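Local coordinates for protein 4'-phospho-dehydrooxetanocin synthase (Bacillus megaterium, PDB 5UL3) that catalyses, with cobalamin, a [4Fe-4S] cluster and S-adenosylmethionine, the oxidative ring contraction of dAMP to an oxetane aldehyde in oxetanocin A biosynthesis, at residues A[15-18]-A[19-23]; A[24-27]-A[28-32]; A[82-85]-A[86-89]; A[110-113]-A[114-118]; A[162-165]-A[166-170]. One frame throughout, in Å; residues are numbered along the deposited sequence. Where two conformers were deposited one is given.

Interaction 1 (A[15-18]-A[19-23]); sequences KELK and EIFSQ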
loop_
_atom_site.group_PDB
_atom_site.type_symbol
_atom_site.label_atom_id
_atom_site.label_comp_id
_atom_site.label_asym_id
_atom_site.label_seq_id
_atom_site.Cartn_x
_atom_site.Cartn_y
_atom_site.Cartn_z
ATOM N N LYS A 15 32.024 17.925 -13.014
ATOM C CA LYS A 15 31.947 16.643 -13.712
ATOM C C LYS A 15 32.057 15.483 -12.736
ATOM O O LYS A 15 31.278 14.526 -12.801
ATOM C CB LYS A 15 33.049 16.561 -14.772
ATOM C CG LYS A 15 33.362 15.148 -15.244
ATOM C CD LYS A 15 34.648 15.111 -16.064
ATOM C CE LYS A 15 35.000 13.688 -16.468
ATOM N NZ LYS A 15 35.229 12.821 -15.275
ATOM N N GLU A 16 33.028 15.549 -11.820
ATOM C CA GLU A 16 33.179 14.490 -10.832
ATOM C C GLU A 16 31.990 14.452 -9.878
ATOM O O GLU A 16 31.590 13.376 -9.419
ATOM C CB GLU A 16 34.475 14.674 -10.047
ATOM C CG GLU A 16 35.745 14.442 -10.858
ATOM C CD GLU A 16 35.823 13.043 -11.426
ATOM O OE1 GLU A 16 35.657 12.890 -12.652
ATOM O OE2 GLU A 16 36.030 12.096 -10.639
ATOM N N LEU A 17 31.443 15.620 -9.539
ATOM C CA LEU A 17 30.290 15.663 -8.646
ATOM C C LEU A 17 29.061 15.085 -9.326
ATOM O O LEU A 17 28.265 14.380 -8.690
ATOM C CB LEU A 17 30.027 17.100 -8.189
ATOM C CG LEU A 17 30.962 17.626 -7.097
ATOM C CD1 LEU A 17 30.704 19.101 -6.825
ATOM C CD2 LEU A 17 30.843 16.817 -5.827
ATOM N N LYS A 18 28.886 15.380 -10.615
ATOM C CA LYS A 18 27.776 14.805 -11.368
ATOM C C LYS A 18 27.831 13.282 -11.349
ATOM O O LYS A 18 26.788 12.614 -11.293
ATOM C CB LYS A 18 27.800 15.349 -12.797
ATOM C CG LYS A 18 26.605 15.018 -13.660
ATOM C CD LYS A 18 26.679 15.858 -14.929
ATOM C CE LYS A 18 25.340 15.982 -15.619
ATOM N NZ LYS A 18 24.376 16.811 -14.834
ATOM N N GLU A 19 29.038 12.710 -11.375
ATOM C CA GLU A 19 29.160 11.258 -11.328
ATOM C C GLU A 19 28.905 10.730 -9.924
ATOM O O GLU A 19 28.300 9.664 -9.756
ATOM C CB GLU A 19 30.542 10.821 -11.823
ATOM C CG GLU A 19 30.718 9.307 -11.926
ATOM C CD GLU A 19 29.872 8.674 -13.026
ATOM O OE1 GLU A 19 29.678 7.443 -12.991
ATOM O OE2 GLU A 19 29.407 9.400 -13.928
ATOM N N ILE A 20 29.355 11.458 -8.900
ATOM C CA ILE A 20 29.084 11.049 -7.528
ATOM C C ILE A 20 27.585 11.091 -7.260
ATOM O O ILE A 20 26.997 10.134 -6.732
ATOM C CB ILE A 20 29.834 11.940 -6.532
ATOM C CG1 ILE A 20 31.352 11.735 -6.672
ATOM C CG2 ILE A 20 29.392 11.595 -5.119
ATOM C CD1 ILE A 20 32.179 12.779 -5.936
ATOM N N PHE A 21 26.948 12.203 -7.636
ATOM C CA PHE A 21 25.532 12.398 -7.315
ATOM C C PHE A 21 24.620 11.466 -8.104
ATOM O O PHE A 21 23.460 11.270 -7.713
ATOM C CB PHE A 21 25.132 13.854 -7.575
ATOM C CG PHE A 21 25.777 14.859 -6.636
ATOM C CD1 PHE A 21 26.466 14.455 -5.500
ATOM C CD2 PHE A 21 25.652 16.226 -6.893
ATOM C CE1 PHE A 21 27.037 15.392 -4.635
ATOM C CE2 PHE A 21 26.220 17.165 -6.040
ATOM C CZ PHE A 21 26.914 16.746 -4.911
ATOM N N SER A 22 25.098 10.909 -9.217
ATOM C CA SER A 22 24.300 9.953 -9.975
ATOM C C SER A 22 24.059 8.664 -9.205
ATOM O O SER A 22 23.166 7.892 -9.581
ATOM C CB SER A 22 24.974 9.630 -11.310
ATOM O OG SER A 22 26.035 8.711 -11.098
ATOM N N GLN A 23 24.809 8.421 -8.129
ATOM C CA GLN A 23 24.631 7.210 -7.331
ATOM C C GLN A 23 23.590 7.487 -6.243
ATOM O O GLN A 23 23.882 7.600 -5.052
ATOM C CB GLN A 23 25.964 6.747 -6.764
ATOM C CG GLN A 23 26.952 6.472 -7.860
ATOM C CD GLN A 23 28.371 6.395 -7.350
ATOM O OE1 GLN A 23 28.676 5.637 -6.429
ATOM N NE2 GLN A 23 29.247 7.195 -7.938
#
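L17 and F21, one alpha-helical turn apart, lie side by side and point the same way from helix 7-21 in the N-terminal domain. L17 reaches forward with one branch, CD2, which stands 4.0 Å from CZ of the F21 ring. The other end of that ring folds back on the backbone: F21 CG is anti to its carbonyl carbon (chi1 -68°), which lays one ring face over the L17 carbonyl, with F21 CG 3.3 Å from L17 O. The same carbonyl oxygen takes the F21 N-H at 2.8 Å, nearly end-on. I20 extends the apolar side, its CD1 4.3 Å from L17 CD2, while its CG1 rests against E16 O. Beneath this row L17 and F21 meet L61 of strand 60-64 and P75, and residues of helix 28-39 cover them as well: C35 and L38 against L17, I31 against F21. The solvent side is polar. K15 NZ bridges to E16 OE1 at 2.7 Å, meeting the oxygen nearly along its C-O axis, and K18 turns away to bond N76 OD1 and P75 O. Near the end of the helix, side chains take over the carbonyl of E19. S22 OG donates to E19 O at 2.8 Å, and Q23 NE2 reaches E19 O at 3.2 Å from the opposite face of the carbonyl plane.

Interaction 2 (A[24-27]-A[28-32]); sequences IWLK and PSEIE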
loop_
_atom_site.group_PDB
_atom_site.type_symbol
_atom_site.label_atom_id
_atom_site.label_comp_id
_atom_site.label_asym_id
_atom_site.label_seq_id
_atom_site.Cartn_x
_atom_site.Cartn_y
_atom_site.Cartn_z
ATOM N N ILE A 24 22.334 7.572 -6.695
ATOM C CA ILE A 24 21.262 8.070 -5.837
ATOM C C ILE A 24 20.854 7.094 -4.745
ATOM O O ILE A 24 20.066 7.460 -3.870
ATOM C CB ILE A 24 20.042 8.468 -6.693
ATOM C CG1 ILE A 24 19.509 7.267 -7.483
ATOM C CG2 ILE A 24 20.414 9.593 -7.622
ATOM C CD1 ILE A 24 18.213 7.572 -8.269
ATOM N N TRP A 25 21.401 5.877 -4.740
ATOM C CA TRP A 25 21.158 4.945 -3.647
ATOM C C TRP A 25 22.053 5.186 -2.441
ATOM O O TRP A 25 21.767 4.659 -1.363
ATOM C CB TRP A 25 21.362 3.514 -4.128
ATOM C CG TRP A 25 22.613 3.381 -4.903
ATOM C CD1 TRP A 25 23.860 3.100 -4.410
ATOM C CD2 TRP A 25 22.765 3.554 -6.312
ATOM N NE1 TRP A 25 24.772 3.086 -5.430
ATOM C CE2 TRP A 25 24.129 3.364 -6.609
ATOM C CE3 TRP A 25 21.881 3.850 -7.354
ATOM C CZ2 TRP A 25 24.628 3.449 -7.903
ATOM C CZ3 TRP A 25 22.370 3.942 -8.635
ATOM C CH2 TRP A 25 23.741 3.740 -8.905
ATOM N N LEU A 26 23.138 5.942 -2.586
ATOM C CA LEU A 26 24.007 6.160 -1.443
ATOM C C LEU A 26 23.363 7.145 -0.482
ATOM O O LEU A 26 22.661 8.073 -0.890
ATOM C CB LEU A 26 25.367 6.694 -1.895
ATOM C CG LEU A 26 26.155 5.841 -2.885
ATOM C CD1 LEU A 26 27.359 6.629 -3.405
ATOM C CD2 LEU A 26 26.572 4.522 -2.217
ATOM N N LYS A 27 23.612 6.935 0.806
ATOM C CA LYS A 27 23.128 7.846 1.829
ATOM C C LYS A 27 23.939 9.139 1.797
ATOM O O LYS A 27 25.083 9.154 1.331
ATOM C CB LYS A 27 23.222 7.178 3.199
ATOM C CG LYS A 27 22.948 5.674 3.142
ATOM C CD LYS A 27 22.687 5.086 4.521
ATOM C CE LYS A 27 21.899 3.787 4.424
ATOM N NZ LYS A 27 21.349 3.368 5.748
ATOM N N PRO A 28 23.361 10.245 2.279
ATOM C CA PRO A 28 24.056 11.535 2.146
ATOM C C PRO A 28 25.424 11.571 2.819
ATOM O O PRO A 28 26.311 12.283 2.334
ATOM C CB PRO A 28 23.066 12.529 2.778
ATOM C CG PRO A 28 21.710 11.892 2.536
ATOM C CD PRO A 28 21.968 10.410 2.751
ATOM N N SER A 29 25.629 10.819 3.907
ATOM C CA SER A 29 26.947 10.769 4.534
ATOM C C SER A 29 27.970 10.098 3.625
ATOM O O SER A 29 29.139 10.503 3.593
ATOM C CB SER A 29 26.866 10.042 5.875
ATOM O OG SER A 29 26.179 10.827 6.833
ATOM N N GLU A 30 27.554 9.065 2.887
ATOM C CA GLU A 30 28.459 8.403 1.949
ATOM C C GLU A 30 28.735 9.285 0.736
ATOM O O GLU A 30 29.867 9.332 0.235
ATOM C CB GLU A 30 27.878 7.053 1.524
ATOM C CG GLU A 30 28.567 6.407 0.308
ATOM C CD GLU A 30 30.022 5.997 0.563
ATOM O OE1 GLU A 30 30.358 5.611 1.708
ATOM O OE2 GLU A 30 30.830 6.061 -0.393
ATOM N N ILE A 31 27.718 9.999 0.251
ATOM C CA ILE A 31 27.955 11.010 -0.775
ATOM C C ILE A 31 28.941 12.051 -0.266
ATOM O O ILE A 31 29.869 12.456 -0.982
ATOM C CB ILE A 31 26.622 11.657 -1.206
ATOM C CG1 ILE A 31 25.700 10.619 -1.864
ATOM C CG2 ILE A 31 26.867 12.871 -2.125
ATOM C CD1 ILE A 31 26.033 10.303 -3.310
ATOM N N GLU A 32 28.768 12.492 0.982
ATOM C CA GLU A 32 29.658 13.521 1.517
ATOM C C GLU A 32 31.089 12.999 1.620
ATOM O O GLU A 32 32.044 13.723 1.305
ATOM C CB GLU A 32 29.147 14.020 2.878
ATOM C CG GLU A 32 28.155 15.201 2.749
ATOM C CD GLU A 32 27.373 15.517 4.016
ATOM O OE1 GLU A 32 27.535 14.771 5.006
ATOM O OE2 GLU A 32 26.586 16.513 4.013
#
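L26 lies against the first turn of helix 28-39, touching E30 and I31, while K27 occupies the N-cap position. P28 opens the helix. Its ring nitrogen has no proton to give, which suits the first turn, where an amide would have no carbonyl ahead of it to bond. E30 comes next, and its N-H makes a weak, strongly bent bond to K27 O at 2.9 Å. Its CG, anti to the backbone N (chi1 167°), swings back toward the loop and packs 3.7 Å from L26 CD2. The chain then bends at chi2, and the carboxylate continues to a salt bridge between E30 OE2 and R34 NE in the following turn. I31 closes the first full turn: I31 N donates to K27 O at 3.0 Å, almost straight at 168°. Its side chain crosses that of L26 at about a right angle, with I31 CD1 3.9 Å from L26 CD1. Beyond L26, I31 also meets V52 of strand 49-53 and I20 of helix 7-21, so it sits where the two helices and the sheet converge. The helix start is thus held by a backbone carbonyl that receives one nearly straight and one weak bond, and by an apolar contact in which the E30 methylene serves as hydrocarbon while the carboxylate is paired with R34.

Interaction 3 (A[82-85]-A[86-89]); sequences NPLL and MRWH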
loop_
_atom_site.group_PDB
_atom_site.type_symbol
_atom_site.label_atom_id
_atom_site.label_comp_id
_atom_site.label_asym_id
_atom_site.label_seq_id
_atom_site.Cartn_x
_atom_site.Cartn_y
_atom_site.Cartn_z
ATOM N N ASN A 82 17.896 27.121 -6.744
ATOM C CA ASN A 82 18.190 26.574 -5.412
ATOM C C ASN A 82 17.291 27.219 -4.354
ATOM O O ASN A 82 17.310 28.453 -4.195
ATOM C CB ASN A 82 19.680 26.819 -5.132
ATOM C CG ASN A 82 20.138 26.306 -3.787
ATOM O OD1 ASN A 82 19.507 26.539 -2.761
ATOM N ND2 ASN A 82 21.272 25.622 -3.784
ATOM N N PRO A 83 16.493 26.439 -3.616
ATOM C CA PRO A 83 15.494 27.034 -2.723
ATOM C C PRO A 83 16.108 27.608 -1.462
ATOM O O PRO A 83 15.549 28.544 -0.878
ATOM C CB PRO A 83 14.559 25.853 -2.409
ATOM C CG PRO A 83 15.479 24.646 -2.455
ATOM C CD PRO A 83 16.460 24.960 -3.595
ATOM N N LEU A 84 17.243 27.047 -1.027
ATOM C CA LEU A 84 17.915 27.573 0.154
ATOM C C LEU A 84 18.497 28.947 -0.142
ATOM O O LEU A 84 18.334 29.880 0.648
ATOM C CB LEU A 84 19.017 26.618 0.626
ATOM C CG LEU A 84 19.708 27.010 1.932
ATOM C CD1 LEU A 84 20.179 25.747 2.659
ATOM C CD2 LEU A 84 20.943 27.932 1.692
ATOM N N LEU A 85 19.187 29.078 -1.273
ATOM C CA LEU A 85 19.727 30.390 -1.629
ATOM C C LEU A 85 18.606 31.400 -1.816
ATOM O O LEU A 85 18.749 32.575 -1.440
ATOM C CB LEU A 85 20.577 30.291 -2.896
ATOM C CG LEU A 85 21.854 29.444 -2.783
ATOM C CD1 LEU A 85 22.549 29.308 -4.139
ATOM C CD2 LEU A 85 22.816 29.984 -1.729
ATOM N N MET A 86 17.474 30.957 -2.384
ATOM C CA MET A 86 16.355 31.862 -2.611
ATOM C C MET A 86 15.752 32.354 -1.297
ATOM O O MET A 86 15.351 33.518 -1.193
ATOM C CB MET A 86 15.292 31.182 -3.475
ATOM C CG MET A 86 14.219 32.129 -3.957
ATOM S SD MET A 86 13.058 31.272 -5.033
ATOM C CE MET A 86 14.147 30.798 -6.376
ATOM N N ARG A 87 15.674 31.489 -0.285
ATOM C CA ARG A 87 15.209 31.940 1.025
ATOM C C ARG A 87 16.182 32.939 1.640
ATOM O O ARG A 87 15.761 33.899 2.300
ATOM C CB ARG A 87 15.018 30.747 1.965
ATOM C CG ARG A 87 13.874 29.846 1.569
ATOM C CD ARG A 87 13.583 28.790 2.653
ATOM N NE ARG A 87 14.697 27.868 2.899
ATOM C CZ ARG A 87 14.856 26.693 2.284
ATOM N NH1 ARG A 87 13.991 26.290 1.353
ATOM N NH2 ARG A 87 15.883 25.928 2.604
ATOM N N TRP A 88 17.480 32.719 1.444
ATOM C CA TRP A 88 18.497 33.608 2.002
ATOM C C TRP A 88 18.509 34.969 1.304
ATOM O O TRP A 88 18.636 36.013 1.964
ATOM C CB TRP A 88 19.869 32.932 1.917
ATOM C CG TRP A 88 21.027 33.886 1.945
ATOM C CD1 TRP A 88 21.497 34.592 3.023
ATOM C CD2 TRP A 88 21.867 34.227 0.844
ATOM N NE1 TRP A 88 22.578 35.360 2.645
ATOM C CE2 TRP A 88 22.824 35.151 1.313
ATOM C CE3 TRP A 88 21.905 33.839 -0.499
ATOM C CZ2 TRP A 88 23.808 35.691 0.487
ATOM C CZ3 TRP A 88 22.877 34.374 -1.315
ATOM C CH2 TRP A 88 23.811 35.302 -0.820
ATOM N N HIS A 89 18.344 34.990 -0.019
ATOM C CA HIS A 89 18.437 36.231 -0.795
ATOM C C HIS A 89 17.604 36.066 -2.061
ATOM O O HIS A 89 18.086 35.530 -3.069
ATOM C CB HIS A 89 19.893 36.544 -1.127
ATOM C CG HIS A 89 20.133 37.925 -1.683
ATOM N ND1 HIS A 89 19.188 38.630 -2.398
ATOM C CD2 HIS A 89 21.232 38.715 -1.624
ATOM C CE1 HIS A 89 19.693 39.802 -2.749
ATOM N NE2 HIS A 89 20.933 39.877 -2.291
#
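R87 CG lies anti to the carbonyl carbon (chi1 -68°), and the bend at chi3 (-62°) folds the arginine back along its own helix, onto P83 and L84. One guanidinium face consequently lies over the preceding turn, with P83 O 3.5 Å from R87 NH1 and L84 CA 3.6 Å from R87 NH2, both offset toward the rim. This is contact across a face, the R87 side chain crossing that of L84 at about a right angle. R87 NH1 bonds E150 O, and NH2 also has a hydrogen-bond partner outside the two segments. On another side of the helix W88 and L85 cross at a slant. The indole brings its CE3 edge to L85, with W88 CE3 3.5 Å from L85 O near the ring plane and 4.1 Å from L85 CD2. F105 and H114 then meet the indole in edge-to-face stacks, and L111 of helix 109-115 touches both L85 and W88. At the start of the turn, N82 OD1 accepts L85 N at 3.0 Å in a straight bond that arrives from above the carbonyl plane, and L84 N adds a weak one. N82 ND2 is in turn held by Y62 OH, which helps fix the rotation of the amide. Backbone bonds run from M86 N to N82 O and onward to H89 N, which donates to L85 O at 2.8 Å where the chain leaves the helix. Asparagine at the N-cap, proline directly after it and a side-chain carbonyl over the first-turn amides are the classic signature of an N-capped helix, here the short helix 83-88.

Interaction 4 (A[110-113]-A[114-118]); sequences ELYE and HLELP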
loop_
_atom_site.group_PDB
_atom_site.type_symbol
_atom_site.label_atom_id
_atom_site.label_comp_id
_atom_site.label_asym_id
_atom_site.label_seq_id
_atom_site.Cartn_x
_atom_site.Cartn_y
_atom_site.Cartn_z
ATOM N N GLU A 110 25.060 35.889 6.848
ATOM C CA GLU A 110 23.816 35.202 7.178
ATOM C C GLU A 110 23.644 33.892 6.414
ATOM O O GLU A 110 22.845 33.047 6.833
ATOM C CB GLU A 110 22.616 36.115 6.917
ATOM C CG GLU A 110 22.482 37.279 7.897
ATOM C CD GLU A 110 21.297 38.182 7.575
ATOM O OE1 GLU A 110 20.771 38.098 6.442
ATOM O OE2 GLU A 110 20.891 38.975 8.453
ATOM N N LEU A 111 24.363 33.704 5.303
ATOM C CA LEU A 111 24.213 32.470 4.540
ATOM C C LEU A 111 24.661 31.266 5.360
ATOM O O LEU A 111 24.068 30.185 5.264
ATOM C CB LEU A 111 25.004 32.555 3.235
ATOM C CG LEU A 111 24.961 31.328 2.315
ATOM C CD1 LEU A 111 23.527 30.905 2.005
ATOM C CD2 LEU A 111 25.731 31.584 1.027
ATOM N N TYR A 112 25.697 31.445 6.183
ATOM C CA TYR A 112 26.162 30.343 7.022
ATOM C C TYR A 112 25.041 29.816 7.905
ATOM O O TYR A 112 24.887 28.597 8.052
ATOM C CB TYR A 112 27.356 30.777 7.878
ATOM C CG TYR A 112 28.137 29.607 8.456
ATOM C CD1 TYR A 112 27.617 28.835 9.490
ATOM C CD2 TYR A 112 29.393 29.276 7.965
ATOM C CE1 TYR A 112 28.326 27.764 10.014
ATOM C CE2 TYR A 112 30.113 28.208 8.489
ATOM C CZ TYR A 112 29.573 27.457 9.511
ATOM O OH TYR A 112 30.280 26.394 10.028
ATOM N N GLU A 113 24.250 30.712 8.493
ATOM C CA GLU A 113 23.150 30.288 9.347
ATOM C C GLU A 113 22.154 29.438 8.572
ATOM O O GLU A 113 21.638 28.446 9.099
ATOM C CB GLU A 113 22.464 31.517 9.958
ATOM C CG GLU A 113 23.423 32.425 10.738
ATOM C CD GLU A 113 22.871 33.836 10.988
ATOM O OE1 GLU A 113 21.636 33.996 11.123
ATOM O OE2 GLU A 113 23.684 34.789 11.048
ATOM N N HIS A 114 21.873 29.808 7.312
ATOM C CA HIS A 114 20.967 29.002 6.500
ATOM C C HIS A 114 21.533 27.609 6.262
ATOM O O HIS A 114 20.768 26.658 6.078
ATOM C CB HIS A 114 20.667 29.697 5.167
ATOM C CG HIS A 114 19.786 30.910 5.299
ATOM N ND1 HIS A 114 18.433 30.875 5.041
ATOM C CD2 HIS A 114 20.065 32.181 5.672
ATOM C CE1 HIS A 114 17.915 32.075 5.244
ATOM N NE2 HIS A 114 18.884 32.883 5.631
ATOM N N LEU A 115 22.863 27.458 6.285
ATOM C CA LEU A 115 23.482 26.168 6.013
ATOM C C LEU A 115 23.601 25.290 7.247
ATOM O O LEU A 115 24.030 24.139 7.125
ATOM C CB LEU A 115 24.872 26.355 5.403
ATOM C CG LEU A 115 24.841 26.972 4.010
ATOM C CD1 LEU A 115 26.271 27.212 3.524
ATOM C CD2 LEU A 115 24.089 26.027 3.075
ATOM N N GLU A 116 23.244 25.808 8.425
ATOM C CA GLU A 116 23.216 25.017 9.651
ATOM C C GLU A 116 21.865 24.307 9.735
ATOM O O GLU A 116 20.965 24.686 10.482
ATOM C CB GLU A 116 23.478 25.906 10.862
ATOM C CG GLU A 116 24.881 26.516 10.850
ATOM C CD GLU A 116 25.303 27.092 12.195
ATOM O OE1 GLU A 116 26.514 27.035 12.513
ATOM O OE2 GLU A 116 24.432 27.599 12.933
ATOM N N LEU A 117 21.734 23.270 8.909
ATOM C CA LEU A 117 20.466 22.553 8.807
ATOM C C LEU A 117 20.210 21.732 10.071
ATOM O O LEU A 117 21.128 21.090 10.601
ATOM C CB LEU A 117 20.469 21.634 7.580
ATOM C CG LEU A 117 20.647 22.294 6.211
ATOM C CD1 LEU A 117 20.471 21.247 5.115
ATOM C CD2 LEU A 117 19.639 23.406 6.036
ATOM N N PRO A 118 18.974 21.707 10.567
ATOM C CA PRO A 118 18.636 20.772 11.642
ATOM C C PRO A 118 18.657 19.350 11.113
ATOM O O PRO A 118 18.667 19.105 9.904
ATOM C CB PRO A 118 17.224 21.188 12.063
ATOM C CG PRO A 118 16.646 21.800 10.837
ATOM C CD PRO A 118 17.795 22.453 10.083
#
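H114 and L115 end helix 109-115, and the bonding back to E110-E113 changes as the helix runs out. H114 N still reaches E110 O, weakly, at 3.4 Å. L115 N is shared between L111 O, also weak, and Y112 O at 2.9 Å. E116 N then donates to E113 O at 3.2 Å from well above the carbonyl plane. This passage from i-4 to i-3 bonding tightens the last turn before E116, the centre of an inverse gamma turn, takes the chain away. R49 NH1 bonds L115 O at this helix end. Side chains follow the same path. In one of the two conformers of Y112, its ring and E116 slant across each other: the carboxylate sits at the ring edge, its plane 71° from that of the ring, with E116 OE1 3.2 Å from Y112 CE1. In that conformer the tyrosine hydroxyl pairs with R49 NE. H114 CG is anti to the carbonyl carbon (chi1 -71°), which carries the imidazole back over the preceding turn, where H114 CD2 meets E110 O edge-on, in the ring plane, at 3.1 Å. On the buried side L115 CD1 is 4.5 Å from L111 CG, and L115 also touches L84 of helix 83-88. At the ring edges of H114 and, in this conformer, Y112, oxygens face C-H groups, so the attraction is probably weak and electrostatic, between partly positive ring hydrogens and a carbonyl or carboxylate oxygen.

Interaction 5 (A[162-165]-A[166-170]); sequences VGTT and INQII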
loop_
_atom_site.group_PDB
_atom_site.type_symbol
_atom_site.label_atom_id
_atom_site.label_comp_id
_atom_site.label_asym_id
_atom_site.label_seq_id
_atom_site.Cartn_x
_atom_site.Cartn_y
_atom_site.Cartn_z
ATOM N N VAL A 162 13.979 -3.836 7.591
ATOM C CA VAL A 162 15.216 -4.527 7.250
ATOM C C VAL A 162 15.923 -5.046 8.504
ATOM O O VAL A 162 17.131 -5.288 8.479
ATOM C CB VAL A 162 16.151 -3.653 6.389
ATOM C CG1 VAL A 162 15.486 -3.309 5.040
ATOM C CG2 VAL A 162 16.580 -2.374 7.125
ATOM N N GLY A 163 15.188 -5.200 9.603
ATOM C CA GLY A 163 15.675 -5.884 10.776
ATOM C C GLY A 163 16.191 -5.013 11.896
ATOM O O GLY A 163 16.559 -5.551 12.945
ATOM N N THR A 164 16.231 -3.695 11.720
ATOM C CA THR A 164 16.716 -2.816 12.779
ATOM C C THR A 164 15.852 -2.965 14.024
ATOM O O THR A 164 14.629 -2.814 13.969
ATOM C CB THR A 164 16.715 -1.356 12.299
ATOM O OG1 THR A 164 17.344 -1.288 11.009
ATOM C CG2 THR A 164 17.490 -0.478 13.287
ATOM N N THR A 165 16.492 -3.264 15.155
ATOM C CA THR A 165 15.780 -3.505 16.403
ATOM C C THR A 165 15.531 -2.209 17.169
ATOM O O THR A 165 16.150 -1.176 16.911
ATOM C CB THR A 165 16.571 -4.458 17.302
ATOM O OG1 THR A 165 17.809 -3.833 17.662
ATOM C CG2 THR A 165 16.853 -5.774 16.580
ATOM N N ILE A 166 14.637 -2.304 18.163
ATOM C CA ILE A 166 14.359 -1.178 19.056
ATOM C C ILE A 166 15.647 -0.638 19.672
ATOM O O ILE A 166 15.882 0.572 19.696
ATOM C CB ILE A 166 13.348 -1.587 20.143
ATOM C CG1 ILE A 166 11.955 -1.822 19.552
ATOM C CG2 ILE A 166 13.265 -0.516 21.210
ATOM C CD1 ILE A 166 10.967 -2.434 20.552
ATOM N N ASN A 167 16.508 -1.525 20.178
ATOM C CA ASN A 167 17.736 -1.034 20.799
ATOM C C ASN A 167 18.698 -0.447 19.768
ATOM O O ASN A 167 19.449 0.484 20.085
ATOM C CB ASN A 167 18.409 -2.151 21.605
ATOM C CG ASN A 167 17.644 -2.497 22.880
ATOM O OD1 ASN A 167 16.852 -1.697 23.389
ATOM N ND2 ASN A 167 17.888 -3.690 23.407
ATOM N N GLN A 168 18.685 -0.954 18.531
ATOM C CA GLN A 168 19.507 -0.341 17.493
ATOM C C GLN A 168 18.963 1.030 17.099
ATOM O O GLN A 168 19.737 1.942 16.780
ATOM C CB GLN A 168 19.604 -1.263 16.277
ATOM C CG GLN A 168 20.414 -2.533 16.564
ATOM C CD GLN A 168 20.439 -3.510 15.397
ATOM O OE1 GLN A 168 19.432 -3.724 14.718
ATOM N NE2 GLN A 168 21.598 -4.118 15.167
ATOM N N ILE A 169 17.640 1.196 17.103
ATOM C CA ILE A 169 17.071 2.522 16.845
ATOM C C ILE A 169 17.581 3.522 17.871
ATOM O O ILE A 169 18.068 4.603 17.520
ATOM C CB ILE A 169 15.539 2.468 16.858
ATOM C CG1 ILE A 169 15.027 1.693 15.638
ATOM C CG2 ILE A 169 14.969 3.903 16.942
ATOM C CD1 ILE A 169 13.588 1.231 15.785
ATOM N N ILE A 170 17.490 3.167 19.158
ATOM C CA ILE A 170 17.894 4.097 20.213
ATOM C C ILE A 170 19.376 4.422 20.095
ATOM O O ILE A 170 19.783 5.588 20.207
ATOM C CB ILE A 170 17.547 3.524 21.598
ATOM C CG1 ILE A 170 16.043 3.284 21.721
ATOM C CG2 ILE A 170 18.058 4.447 22.701
ATOM C CD1 ILE A 170 15.203 4.549 21.587
#
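T165 and Q168 form a capping box at the start of helix 166-176, within the Rossmann-type domain that houses cobalamin. Each supplies an acceptor for the other's amide. Q168 N donates to T165 OG1 at 3.1 Å, and T165 N donates to Q168 OE1 at 3.0 Å. The second bond is nearly straight (166°) and lies in the plane of the glutamine carbonyl, on a lone pair. The threonine hydroxyl is in place because OG1 sits between the backbone N and the carbonyl carbon (chi1 64°), directed at the first turn; the glutamine, extended beyond CG, doubles back along the entering chain. T165 O is satisfied by I169 N at 2.8 Å, the first full helical bond. Beside the box, T164 CG2 packs 3.7 Å from Q168 CB, and the T164 side chain crosses that of I169 at about a right angle. T164 OG1 turns to a weak bond with D159 O, at the end of strand 154-159, while I166 and I170 lean on helix 190-205. I169 also touches I158 of that strand. Its CG1 lies over the cap, 4.0 Å from T164 CG2 and 3.3 Å from T165 O.

In the fold
Interactions 1 and 2 are consecutive and touch, so helices 7-21 and 28-39 share one apolar seam. Interactions 3 and 4 form a second touching pair, joining helix 83-88 to helix 109-115; centres of interactions in different pairs lie 21 to 24 Å apart. Interaction 5 touches none of them and lies within the cobalamin-binding domain. Interactions 1, 3 and 4 are partly buried, whereas 2 and 5 are surface contacts at helix starts. Three starts differ in chemistry: N82 and T165 cap with side-chain oxygens, while at 24-32 the bonds of the first turn go to the K27 carbonyl. Interaction 3 spans a whole short helix; 1 and 4 lie toward the later part of theirs.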